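Local coordinates for protein stress response kinase A (Escherichia coli, PDB 1ZYL) that phosphorylates itself and other proteins on serine and threonine residues with ATP, and probably suppresses the effects of stress linked to reactive oxygen species, at residues Ser4-Gln9 with Phe56-Arg61; Asn39-Phe44 with Arg51-Phe56; Lys158-Ala163 with Tyr277-Met282. All coordinates share one frame; numbering follows the deposited sequence.

In the fold
Contact 1 lays the first modelled residues, 4-9, against residues 56-61, in the turn that follows strand 52-57. Within the long loop so closed lies contact 2, the hairpin of strands 40-44 and 52-57, part of the five-stranded N-lobe sheet; the two contacts share Phe56 and touch where Asn39 approaches Arg58. Contact 3 follows in series, bringing residues 158-163 at the end of helix 149-161 to residues 277-282 in helix 266-283, both in the helical part of the fold. Ser4 also packs on Leu159, so the N-terminal segment touches both the sheet's outgoing turn and the helices.

Contact 1: residues Ser4-Gln9 with Phe56-Arg61; sequences SAFTFQ and FYRPER
The ring of Phe6 reaches over to the turn after strand 52-57 and meets it with the CD2-CE2 side. CE2 lies 3.4 Å from Pro59 O, and this carbonyl oxygen sits near the plane of the ring, at its edge. Arg61 N approaches the same ring near its plane too, 3.6 Å from CE2. The position of CG, beside the backbone N of Phe6 and anti to its carbonyl carbon (chi1 -64°), carries the ring toward residues 58-61. Arg58 comes obliquely: its CD stands 4.1 Å from the ring centroid, 30° off the normal, an off-centre CH-pi contact. Bends at chi2 and chi3 bring the guanidinium over the same ring, but CZ is far enough away for at most a weak cation-pi attraction; the firmer partners of the arginine are the Glu38 carboxylate, at NE, and Tyr37 O, at NH1. Glu60 runs past Phe6, pointing the other way, with ring and carboxylate planes 56° apart. Its CB methylene does the touching, 3.6 Å from Phe6 CE2. The turn belongs to the N-lobe of a protein-kinase-like fold, linking the strand that carries Lys55 to helix 64-79, which by position probably corresponds to helix C of the protein kinases. Farther along the segment, the Gln9 side chain meets Pro59 head-on. Across the contact, the nearest atom to both NE2 and CD is Pro59 CG, a van der Waals contact in which the proline ring offers the amide no acceptor. Of its side chain, Arg61 gives Phe6 only CB, 4.1 Å from CE2; the extended chain beyond leads away to salt bridges with Glu38 and Asp220, about 7 Å from the side chain of Asp217, an inferred magnesium ligand.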
loop_
_atom_site.group_PDB
_atom_site.type_symbol
_atom_site.label_atom_id
_atom_site.label_comp_id
_atom_site.label_asym_id
_atom_site.label_seq_id
_atom_site.Cartn_x
_atom_site.Cartn_y
_atom_site.Cartn_z
ATOM N N SER A 4 5.311 18.731 -7.352
ATOM C CA SER A 4 4.891 17.544 -6.539
ATOM C C SER A 4 3.912 16.668 -7.314
ATOM O O SER A 4 3.836 15.454 -7.094
ATOM C CB SER A 4 4.236 17.998 -5.228
ATOM O OG SER A 4 3.786 16.886 -4.471
ATOM N N ALA A 5 3.161 17.299 -8.213
ATOM C CA ALA A 5 2.177 16.605 -9.035
ATOM C C ALA A 5 2.832 16.002 -10.284
ATOM O O ALA A 5 3.641 16.639 -10.952
ATOM C CB ALA A 5 1.070 17.568 -9.428
ATOM N N PHE A 6 2.471 14.763 -10.585
ATOM C CA PHE A 6 3.024 14.062 -11.734
ATOM C C PHE A 6 2.595 14.644 -13.071
ATOM O O PHE A 6 1.501 15.191 -13.205
ATOM C CB PHE A 6 2.614 12.582 -11.712
ATOM C CG PHE A 6 3.160 11.821 -10.552
ATOM C CD1 PHE A 6 2.632 11.995 -9.280
ATOM C CD2 PHE A 6 4.228 10.949 -10.726
ATOM C CE1 PHE A 6 3.158 11.314 -8.193
ATOM C CE2 PHE A 6 4.766 10.261 -9.645
ATOM C CZ PHE A 6 4.228 10.445 -8.372
ATOM N N THR A 7 3.473 14.522 -14.059
ATOM C CA THR A 7 3.164 14.966 -15.404
ATOM C C THR A 7 2.944 13.650 -16.149
ATOM O O THR A 7 3.888 13.059 -16.679
ATOM C CB THR A 7 4.329 15.723 -16.057
ATOM O OG1 THR A 7 5.409 14.819 -16.281
ATOM C CG2 THR A 7 4.810 16.851 -15.163
ATOM N N PHE A 8 1.700 13.181 -16.160
ATOM C CA PHE A 8 1.363 11.928 -16.818
ATOM C C PHE A 8 1.953 11.756 -18.204
ATOM O O PHE A 8 1.717 12.566 -19.102
ATOM C CB PHE A 8 -0.151 11.763 -16.906
ATOM C CG PHE A 8 -0.589 10.748 -17.928
ATOM C CD1 PHE A 8 -0.801 11.124 -19.257
ATOM C CD2 PHE A 8 -0.798 9.421 -17.565
ATOM C CE1 PHE A 8 -1.216 10.195 -20.211
ATOM C CE2 PHE A 8 -1.213 8.485 -18.511
ATOM C CZ PHE A 8 -1.424 8.877 -19.839
ATOM N N GLN A 9 2.716 10.684 -18.370
ATOM C CA GLN A 9 3.320 10.361 -19.651
ATOM C C GLN A 9 2.707 9.041 -20.094
ATOM O O GLN A 9 2.833 8.030 -19.397
ATOM C CB GLN A 9 4.843 10.239 -19.521
ATOM C CG GLN A 9 5.337 9.723 -18.172
ATOM C CD GLN A 9 5.927 10.825 -17.284
ATOM O OE1 GLN A 9 6.831 11.554 -17.700
ATOM N NE2 GLN A 9 5.421 10.939 -16.055
ATOM N N PHE A 56 5.055 -1.580 -15.400
ATOM C CA PHE A 56 5.826 -0.403 -15.729
ATOM C C PHE A 56 5.656 0.574 -14.600
ATOM O O PHE A 56 4.598 1.161 -14.430
ATOM C CB PHE A 56 5.366 0.225 -17.036
ATOM C CG PHE A 56 5.960 -0.416 -18.244
ATOM C CD1 PHE A 56 5.575 -1.694 -18.630
ATOM C CD2 PHE A 56 6.921 0.249 -18.989
ATOM C CE1 PHE A 56 6.137 -2.300 -19.743
ATOM C CE2 PHE A 56 7.490 -0.347 -20.101
ATOM C CZ PHE A 56 7.097 -1.626 -20.481
ATOM N N TYR A 57 6.707 0.721 -13.812
ATOM C CA TYR A 57 6.691 1.620 -12.682
ATOM C C TYR A 57 6.476 3.038 -13.176
ATOM O O TYR A 57 7.198 3.513 -14.046
ATOM C CB TYR A 57 8.010 1.481 -11.930
ATOM C CG TYR A 57 8.137 0.138 -11.239
ATOM C CD1 TYR A 57 7.469 -0.108 -10.040
ATOM C CD2 TYR A 57 8.897 -0.896 -11.798
ATOM C CE1 TYR A 57 7.553 -1.342 -9.406
ATOM C CE2 TYR A 57 8.986 -2.149 -11.166
ATOM C CZ TYR A 57 8.306 -2.360 -9.969
ATOM O OH TYR A 57 8.349 -3.580 -9.335
ATOM N N ARG A 58 5.469 3.712 -12.631
ATOM C CA ARG A 58 5.179 5.071 -13.057
ATOM C C ARG A 58 6.341 6.009 -12.749
ATOM O O ARG A 58 6.798 6.122 -11.607
ATOM C CB ARG A 58 3.864 5.582 -12.421
ATOM C CG ARG A 58 3.968 6.445 -11.153
ATOM C CD ARG A 58 2.835 7.495 -11.096
ATOM N NE ARG A 58 1.496 6.897 -11.126
ATOM C CZ ARG A 58 0.457 7.433 -11.760
ATOM N NH1 ARG A 58 -0.726 6.839 -11.747
ATOM N NH2 ARG A 58 0.608 8.563 -12.422
ATOM N N PRO A 59 6.856 6.680 -13.783
ATOM C CA PRO A 59 7.970 7.612 -13.624
ATOM C C PRO A 59 7.730 8.622 -12.513
ATOM O O PRO A 59 6.591 8.929 -12.179
ATOM C CB PRO A 59 8.076 8.261 -15.002
ATOM C CG PRO A 59 6.689 8.102 -15.573
ATOM C CD PRO A 59 6.340 6.711 -15.162
ATOM N N GLU A 60 8.820 9.107 -11.932
ATOM C CA GLU A 60 8.784 10.087 -10.854
ATOM C C GLU A 60 8.392 9.575 -9.472
ATOM O O GLU A 60 8.584 10.269 -8.477
ATOM C CB GLU A 60 7.879 11.247 -11.248
ATOM C CG GLU A 60 8.281 11.854 -12.574
ATOM C CD GLU A 60 9.774 11.721 -12.824
ATOM O OE1 GLU A 60 10.572 12.215 -11.993
ATOM O OE2 GLU A 60 10.144 11.116 -13.853
ATOM N N ARG A 61 7.854 8.366 -9.394
ATOM C CA ARG A 61 7.461 7.825 -8.102
ATOM C C ARG A 61 8.661 7.261 -7.354
ATOM O O ARG A 61 9.106 7.843 -6.369
ATOM C CB ARG A 61 6.395 6.745 -8.284
ATOM C CG ARG A 61 5.947 6.071 -7.005
ATOM C CD ARG A 61 4.602 5.441 -7.230
ATOM N NE ARG A 61 4.358 4.255 -6.414
ATOM C CZ ARG A 61 4.134 4.266 -5.105
ATOM N NH1 ARG A 61 4.124 5.408 -4.433
ATOM N NH2 ARG A 61 3.892 3.129 -4.471
#

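Contact 2: residues Asn39-Phe44 with Arg51-Phe56; sequences NRVYQF and RFVVKF
Phe44 turns its ring across to Phe52 and Val54 because CG stands between the backbone N and the carbonyl carbon (chi1 70°). CE2 thereby meets Val54 CG2 at 3.3 Å, while Phe52 CB lies over the ring face, 3.7 Å from the centroid, as a CH-pi contact. The two phenyl rings are near parallel but slid apart and barely overlap. Gln43 has CG anti to its backbone N (chi1 -176°) and an extended chain, which lays the side chain past Phe52 O and Val53 CG1 toward Arg51. There NE2 sits over one face of the guanidinium, 3.8 Å from Arg51 NH1, with the amide plane turned 46° from it. An alanine here, lacking the chain beyond CB, would probably set the Arg51 guanidinium freer to turn and thin the packing on Val53. The backbones form an antiparallel beta hairpin in which Arg40-Phe56, Tyr42-Val54 and Phe44-Phe52 are the hydrogen-bonded pairs. Tyr42 N reaches Val54 O at 3.0 Å and Phe44 N reaches Phe52 O at 2.8 Å, whereas Arg40 N to Phe56 O and Phe52 N to Phe44 O, at the two ends, are weak. Between these lie the non-hydrogen-bonded pairs Val41-Lys55 and Gln43-Val53. Lys55 CG packs 3.5 Å from Val41 CG2, and NZ makes a long, weak ion pair with Asp217, consistent with the strand-three lysine of protein kinases. Ser36, inferred to be an ATP site, lies near Val41 on this side. On the opposite face Tyr42, Phe44, Val54 and Phe56 are covered by Ile16 and Leu20 of helix 13-22, and within the sheet the hairpin is bordered by strand 32-34 beside 40-44 and strand 101-107 beside 52-57.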
loop_
_atom_site.group_PDB
_atom_site.type_symbol
_atom_site.label_atom_id
_atom_site.label_comp_id
_atom_site.label_asym_id
_atom_site.label_seq_id
_atom_site.Cartn_x
_atom_site.Cartn_y
_atom_site.Cartn_z
ATOM N N ASN A 39 0.630 1.839 -11.086
ATOM C CA ASN A 39 1.504 1.558 -12.212
ATOM C C ASN A 39 0.715 0.869 -13.322
ATOM O O ASN A 39 -0.381 0.371 -13.091
ATOM C CB ASN A 39 2.648 0.650 -11.763
ATOM C CG ASN A 39 3.169 0.999 -10.381
ATOM O OD1 ASN A 39 3.790 2.046 -10.179
ATOM N ND2 ASN A 39 2.919 0.109 -9.415
ATOM N N ARG A 40 1.286 0.842 -14.522
ATOM C CA ARG A 40 0.660 0.201 -15.674
ATOM C C ARG A 40 1.097 -1.266 -15.756
ATOM O O ARG A 40 2.271 -1.557 -15.970
ATOM C CB ARG A 40 1.064 0.938 -16.959
ATOM C CG ARG A 40 0.087 2.021 -17.431
ATOM C CD ARG A 40 -1.220 1.370 -17.852
ATOM N NE ARG A 40 -2.048 2.214 -18.711
ATOM C CZ ARG A 40 -3.201 1.822 -19.252
ATOM N NH1 ARG A 40 -3.888 2.653 -20.022
ATOM N NH2 ARG A 40 -3.674 0.602 -19.020
ATOM N N VAL A 41 0.149 -2.183 -15.577
ATOM C CA VAL A 41 0.423 -3.617 -15.623
ATOM C C VAL A 41 -0.301 -4.306 -16.767
ATOM O O VAL A 41 -1.496 -4.102 -16.971
ATOM C CB VAL A 41 -0.007 -4.333 -14.322
ATOM C CG1 VAL A 41 0.002 -5.847 -14.542
ATOM C CG2 VAL A 41 0.922 -3.954 -13.171
ATOM N N TYR A 42 0.432 -5.135 -17.499
ATOM C CA TYR A 42 -0.121 -5.878 -18.625
ATOM C C TYR A 42 0.264 -7.343 -18.450
ATOM O O TYR A 42 1.329 -7.642 -17.910
ATOM C CB TYR A 42 0.447 -5.356 -19.956
ATOM C CG TYR A 42 0.004 -3.958 -20.360
ATOM C CD1 TYR A 42 0.665 -2.823 -19.890
ATOM C CD2 TYR A 42 -1.079 -3.776 -21.223
ATOM C CE1 TYR A 42 0.255 -1.533 -20.271
ATOM C CE2 TYR A 42 -1.499 -2.496 -21.613
ATOM C CZ TYR A 42 -0.830 -1.380 -21.135
ATOM O OH TYR A 42 -1.256 -0.124 -21.520
ATOM N N GLN A 43 -0.603 -8.248 -18.898
ATOM C CA GLN A 43 -0.357 -9.688 -18.798
ATOM C C GLN A 43 -0.010 -10.234 -20.182
ATOM O O GLN A 43 -0.398 -9.656 -21.197
ATOM C CB GLN A 43 -1.608 -10.400 -18.279
ATOM C CG GLN A 43 -1.447 -11.899 -18.052
ATOM C CD GLN A 43 -2.783 -12.611 -17.906
ATOM O OE1 GLN A 43 -3.512 -12.790 -18.883
ATOM N NE2 GLN A 43 -3.113 -13.011 -16.682
ATOM N N PHE A 44 0.712 -11.349 -20.228
ATOM C CA PHE A 44 1.088 -11.949 -21.505
ATOM C C PHE A 44 1.612 -13.376 -21.325
ATOM O O PHE A 44 2.367 -13.652 -20.397
ATOM C CB PHE A 44 2.140 -11.073 -22.197
ATOM C CG PHE A 44 3.485 -11.080 -21.521
ATOM C CD1 PHE A 44 4.458 -12.003 -21.886
ATOM C CD2 PHE A 44 3.776 -10.172 -20.510
ATOM C CE1 PHE A 44 5.702 -12.022 -21.253
ATOM C CE2 PHE A 44 5.020 -10.185 -19.869
ATOM C CZ PHE A 44 5.982 -11.112 -20.243
ATOM N N ARG A 51 1.336 -17.787 -18.375
ATOM C CA ARG A 51 1.076 -16.377 -18.079
ATOM C C ARG A 51 2.097 -15.595 -17.246
ATOM O O ARG A 51 2.692 -16.110 -16.297
ATOM C CB ARG A 51 -0.313 -16.242 -17.453
ATOM C CG ARG A 51 -1.413 -16.943 -18.245
ATOM C CD ARG A 51 -2.776 -16.688 -17.624
ATOM N NE ARG A 51 -2.754 -16.904 -16.179
ATOM C CZ ARG A 51 -3.777 -16.664 -15.364
ATOM N NH1 ARG A 51 -4.920 -16.199 -15.850
ATOM N NH2 ARG A 51 -3.652 -16.878 -14.060
ATOM N N PHE A 52 2.272 -14.330 -17.635
ATOM C CA PHE A 52 3.193 -13.374 -17.010
ATOM C C PHE A 52 2.535 -11.994 -16.979
ATOM O O PHE A 52 1.462 -11.790 -17.547
ATOM C CB PHE A 52 4.475 -13.254 -17.837
ATOM C CG PHE A 52 5.519 -14.264 -17.501
ATOM C CD1 PHE A 52 6.224 -14.180 -16.307
ATOM C CD2 PHE A 52 5.828 -15.286 -18.396
ATOM C CE1 PHE A 52 7.228 -15.098 -16.003
ATOM C CE2 PHE A 52 6.829 -16.213 -18.108
ATOM C CZ PHE A 52 7.532 -16.119 -16.909
ATOM N N VAL A 53 3.189 -11.045 -16.320
ATOM C CA VAL A 53 2.681 -9.676 -16.257
ATOM C C VAL A 53 3.858 -8.714 -16.240
ATOM O O VAL A 53 4.852 -8.951 -15.562
ATOM C CB VAL A 53 1.809 -9.413 -14.992
ATOM C CG1 VAL A 53 0.572 -10.284 -15.008
ATOM C CG2 VAL A 53 2.602 -9.677 -13.741
ATOM N N VAL A 54 3.764 -7.641 -17.014
ATOM C CA VAL A 54 4.836 -6.663 -17.018
ATOM C C VAL A 54 4.303 -5.525 -16.180
ATOM O O VAL A 54 3.116 -5.207 -16.252
ATOM C CB VAL A 54 5.144 -6.093 -18.415
ATOM C CG1 VAL A 54 6.647 -5.913 -18.555
ATOM C CG2 VAL A 54 4.569 -6.978 -19.502
ATOM N N LYS A 55 5.173 -4.918 -15.385
ATOM C CA LYS A 55 4.764 -3.820 -14.546
ATOM C C LYS A 55 5.655 -2.656 -14.904
ATOM O O LYS A 55 6.876 -2.741 -14.760
ATOM C CB LYS A 55 4.951 -4.183 -13.069
ATOM C CG LYS A 55 4.150 -3.337 -12.062
ATOM C CD LYS A 55 4.510 -3.726 -10.620
ATOM C CE LYS A 55 3.450 -3.288 -9.589
ATOM N NZ LYS A 55 2.253 -4.201 -9.493
ATOM N N PHE A 56 5.055 -1.580 -15.400
ATOM C CA PHE A 56 5.826 -0.403 -15.729
ATOM C C PHE A 56 5.656 0.574 -14.600
ATOM O O PHE A 56 4.598 1.161 -14.430
ATOM C CB PHE A 56 5.366 0.225 -17.036
ATOM C CG PHE A 56 5.960 -0.416 -18.244
ATOM C CD1 PHE A 56 5.575 -1.694 -18.630
ATOM C CD2 PHE A 56 6.921 0.249 -18.989
ATOM C CE1 PHE A 56 6.137 -2.300 -19.743
ATOM C CE2 PHE A 56 7.490 -0.347 -20.101
ATOM C CZ PHE A 56 7.097 -1.626 -20.481
#

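Contact 3: residues Lys158-Ala163 with Tyr277-Met282; sequences KLFEDA and YLAWLM
Phe160 packs against Leu278, Ala279 and Met282 in a helix-helix contact of the helical C-lobe, in a kinase of the aminoglycoside-phosphotransferase-like family. The tight part is this ring. The Leu278 and Phe160 side chains cross at about a right angle, with Leu278 CB 3.5 Å from Phe160 CZ, and Ala279 N lies at the ring's edge, near its plane. Met282 SD makes a Met-aromatic contact from an oblique direction, 4.8 Å from the ring centroid. Phe174 of helix 171-188 adds an edge-to-face partner to Phe160, and helix 300-316 packs on Leu278, so this side is enclosed by further helices. The other side is looser and nearer to solvent, carried by the partly exposed Leu159 and Ala163, and Leu159 offers a single methyl. That methyl, CD2, rests 3.8 Å from Ala279 CB and touches Met282 CB as well. CG of Leu159 is anti to its backbone N (chi1 -165°), which aims the branch at the facing helix. The bend of Met282 at chi3 (87°) brings its CE to 3.5 Å from Ala163 CB, just past the end of helix 149-161.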
loop_
_atom_site.group_PDB
_atom_site.type_symbol
_atom_site.label_atom_id
_atom_site.label_comp_id
_atom_site.label_asym_id
_atom_site.label_seq_id
_atom_site.Cartn_x
_atom_site.Cartn_y
_atom_site.Cartn_z
ATOM N N LYS A 158 0.754 20.346 2.832
ATOM C CA LYS A 158 1.370 21.385 2.006
ATOM C C LYS A 158 0.710 21.427 0.633
ATOM O O LYS A 158 0.484 22.496 0.080
ATOM C CB LYS A 158 2.867 21.135 1.833
ATOM C CG LYS A 158 3.682 21.361 3.078
ATOM C CD LYS A 158 5.159 21.107 2.815
ATOM C CE LYS A 158 5.967 21.219 4.093
ATOM N NZ LYS A 158 5.682 22.502 4.806
ATOM N N LEU A 159 0.417 20.257 0.079
ATOM C CA LEU A 159 -0.232 20.196 -1.211
ATOM C C LEU A 159 -1.615 20.821 -1.036
ATOM O O LEU A 159 -1.993 21.730 -1.768
ATOM C CB LEU A 159 -0.370 18.745 -1.654
ATOM C CG LEU A 159 -0.710 18.500 -3.122
ATOM C CD1 LEU A 159 0.373 19.130 -3.981
ATOM C CD2 LEU A 159 -0.814 17.004 -3.403
ATOM N N PHE A 160 -2.357 20.338 -0.045
ATOM C CA PHE A 160 -3.697 20.837 0.243
ATOM C C PHE A 160 -3.778 22.365 0.207
ATOM O O PHE A 160 -4.762 22.933 -0.274
ATOM C CB PHE A 160 -4.164 20.351 1.624
ATOM C CG PHE A 160 -4.346 18.856 1.732
ATOM C CD1 PHE A 160 -4.690 18.280 2.955
ATOM C CD2 PHE A 160 -4.176 18.024 0.632
ATOM C CE1 PHE A 160 -4.861 16.904 3.078
ATOM C CE2 PHE A 160 -4.346 16.646 0.749
ATOM C CZ PHE A 160 -4.688 16.089 1.978
ATOM N N GLU A 161 -2.746 23.025 0.721
ATOM C CA GLU A 161 -2.718 24.481 0.767
ATOM C C GLU A 161 -2.950 25.110 -0.595
ATOM O O GLU A 161 -3.920 25.840 -0.794
ATOM C CB GLU A 161 -1.381 24.962 1.305
ATOM C CG GLU A 161 -1.326 26.450 1.542
ATOM C CD GLU A 161 -2.097 26.864 2.775
ATOM O OE1 GLU A 161 -2.283 28.080 2.981
ATOM O OE2 GLU A 161 -2.515 25.975 3.542
ATOM N N ASP A 162 -2.053 24.810 -1.531
ATOM C CA ASP A 162 -2.107 25.337 -2.898
ATOM C C ASP A 162 -2.827 24.383 -3.860
ATOM O O ASP A 162 -2.524 24.344 -5.060
ATOM C CB ASP A 162 -0.676 25.573 -3.377
ATOM C CG ASP A 162 0.134 26.396 -2.389
ATOM O OD1 ASP A 162 1.340 26.106 -2.210
ATOM O OD2 ASP A 162 -0.440 27.336 -1.793
ATOM N N ALA A 163 -3.795 23.644 -3.318
ATOM C CA ALA A 163 -4.568 22.636 -4.044
ATOM C C ALA A 163 -5.271 23.004 -5.350
ATOM O O ALA A 163 -5.043 22.354 -6.369
ATOM C CB ALA A 163 -5.580 21.994 -3.095
ATOM N N TYR A 277 -3.836 9.601 1.299
ATOM C CA TYR A 277 -4.633 9.178 0.149
ATOM C C TYR A 277 -5.243 10.335 -0.648
ATOM O O TYR A 277 -5.508 10.212 -1.847
ATOM C CB TYR A 277 -5.727 8.217 0.623
ATOM C CG TYR A 277 -6.735 7.844 -0.427
ATOM C CD1 TYR A 277 -7.866 8.620 -0.633
ATOM C CD2 TYR A 277 -6.568 6.703 -1.210
ATOM C CE1 TYR A 277 -8.820 8.276 -1.592
ATOM C CE2 TYR A 277 -7.518 6.342 -2.182
ATOM C CZ TYR A 277 -8.644 7.137 -2.362
ATOM O OH TYR A 277 -9.595 6.799 -3.298
ATOM N N LEU A 278 -5.465 11.461 0.016
ATOM C CA LEU A 278 -6.040 12.602 -0.666
ATOM C C LEU A 278 -4.986 13.250 -1.540
ATOM O O LEU A 278 -5.282 13.682 -2.648
ATOM C CB LEU A 278 -6.599 13.612 0.342
ATOM C CG LEU A 278 -8.119 13.627 0.542
ATOM C CD1 LEU A 278 -8.616 12.276 0.996
ATOM C CD2 LEU A 278 -8.474 14.682 1.557
ATOM N N ALA A 279 -3.753 13.317 -1.048
ATOM C CA ALA A 279 -2.669 13.910 -1.826
ATOM C C ALA A 279 -2.310 12.955 -2.965
ATOM O O ALA A 279 -2.012 13.369 -4.088
ATOM C CB ALA A 279 -1.453 14.159 -0.936
ATOM N N TRP A 280 -2.351 11.666 -2.655
ATOM C CA TRP A 280 -2.039 10.627 -3.621
ATOM C C TRP A 280 -2.909 10.807 -4.853
ATOM O O TRP A 280 -2.397 10.855 -5.961
ATOM C CB TRP A 280 -2.280 9.253 -2.993
ATOM C CG TRP A 280 -1.962 8.113 -3.878
ATOM C CD1 TRP A 280 -0.735 7.584 -4.121
ATOM C CD2 TRP A 280 -2.895 7.332 -4.624
ATOM N NE1 TRP A 280 -0.839 6.508 -4.973
ATOM C CE2 TRP A 280 -2.158 6.332 -5.298
ATOM C CE3 TRP A 280 -4.283 7.375 -4.790
ATOM C CZ2 TRP A 280 -2.768 5.377 -6.129
ATOM C CZ3 TRP A 280 -4.892 6.423 -5.615
ATOM C CH2 TRP A 280 -4.131 5.438 -6.272
ATOM N N LEU A 281 -4.221 10.898 -4.656
ATOM C CA LEU A 281 -5.157 11.093 -5.767
ATOM C C LEU A 281 -4.863 12.405 -6.457
ATOM O O LEU A 281 -4.694 12.454 -7.666
ATOM C CB LEU A 281 -6.596 11.128 -5.272
ATOM C CG LEU A 281 -7.239 9.808 -4.869
ATOM C CD1 LEU A 281 -8.492 10.103 -4.081
ATOM C CD2 LEU A 281 -7.547 8.979 -6.103
ATOM N N MET A 282 -4.808 13.473 -5.676
ATOM C CA MET A 282 -4.526 14.790 -6.216
ATOM C C MET A 282 -3.274 14.790 -7.097
ATOM O O MET A 282 -3.334 15.207 -8.245
ATOM C CB MET A 282 -4.374 15.803 -5.073
ATOM C CG MET A 282 -5.616 15.922 -4.185
ATOM S SD MET A 282 -5.528 17.162 -2.866
ATOM C CE MET A 282 -6.089 18.562 -3.745
#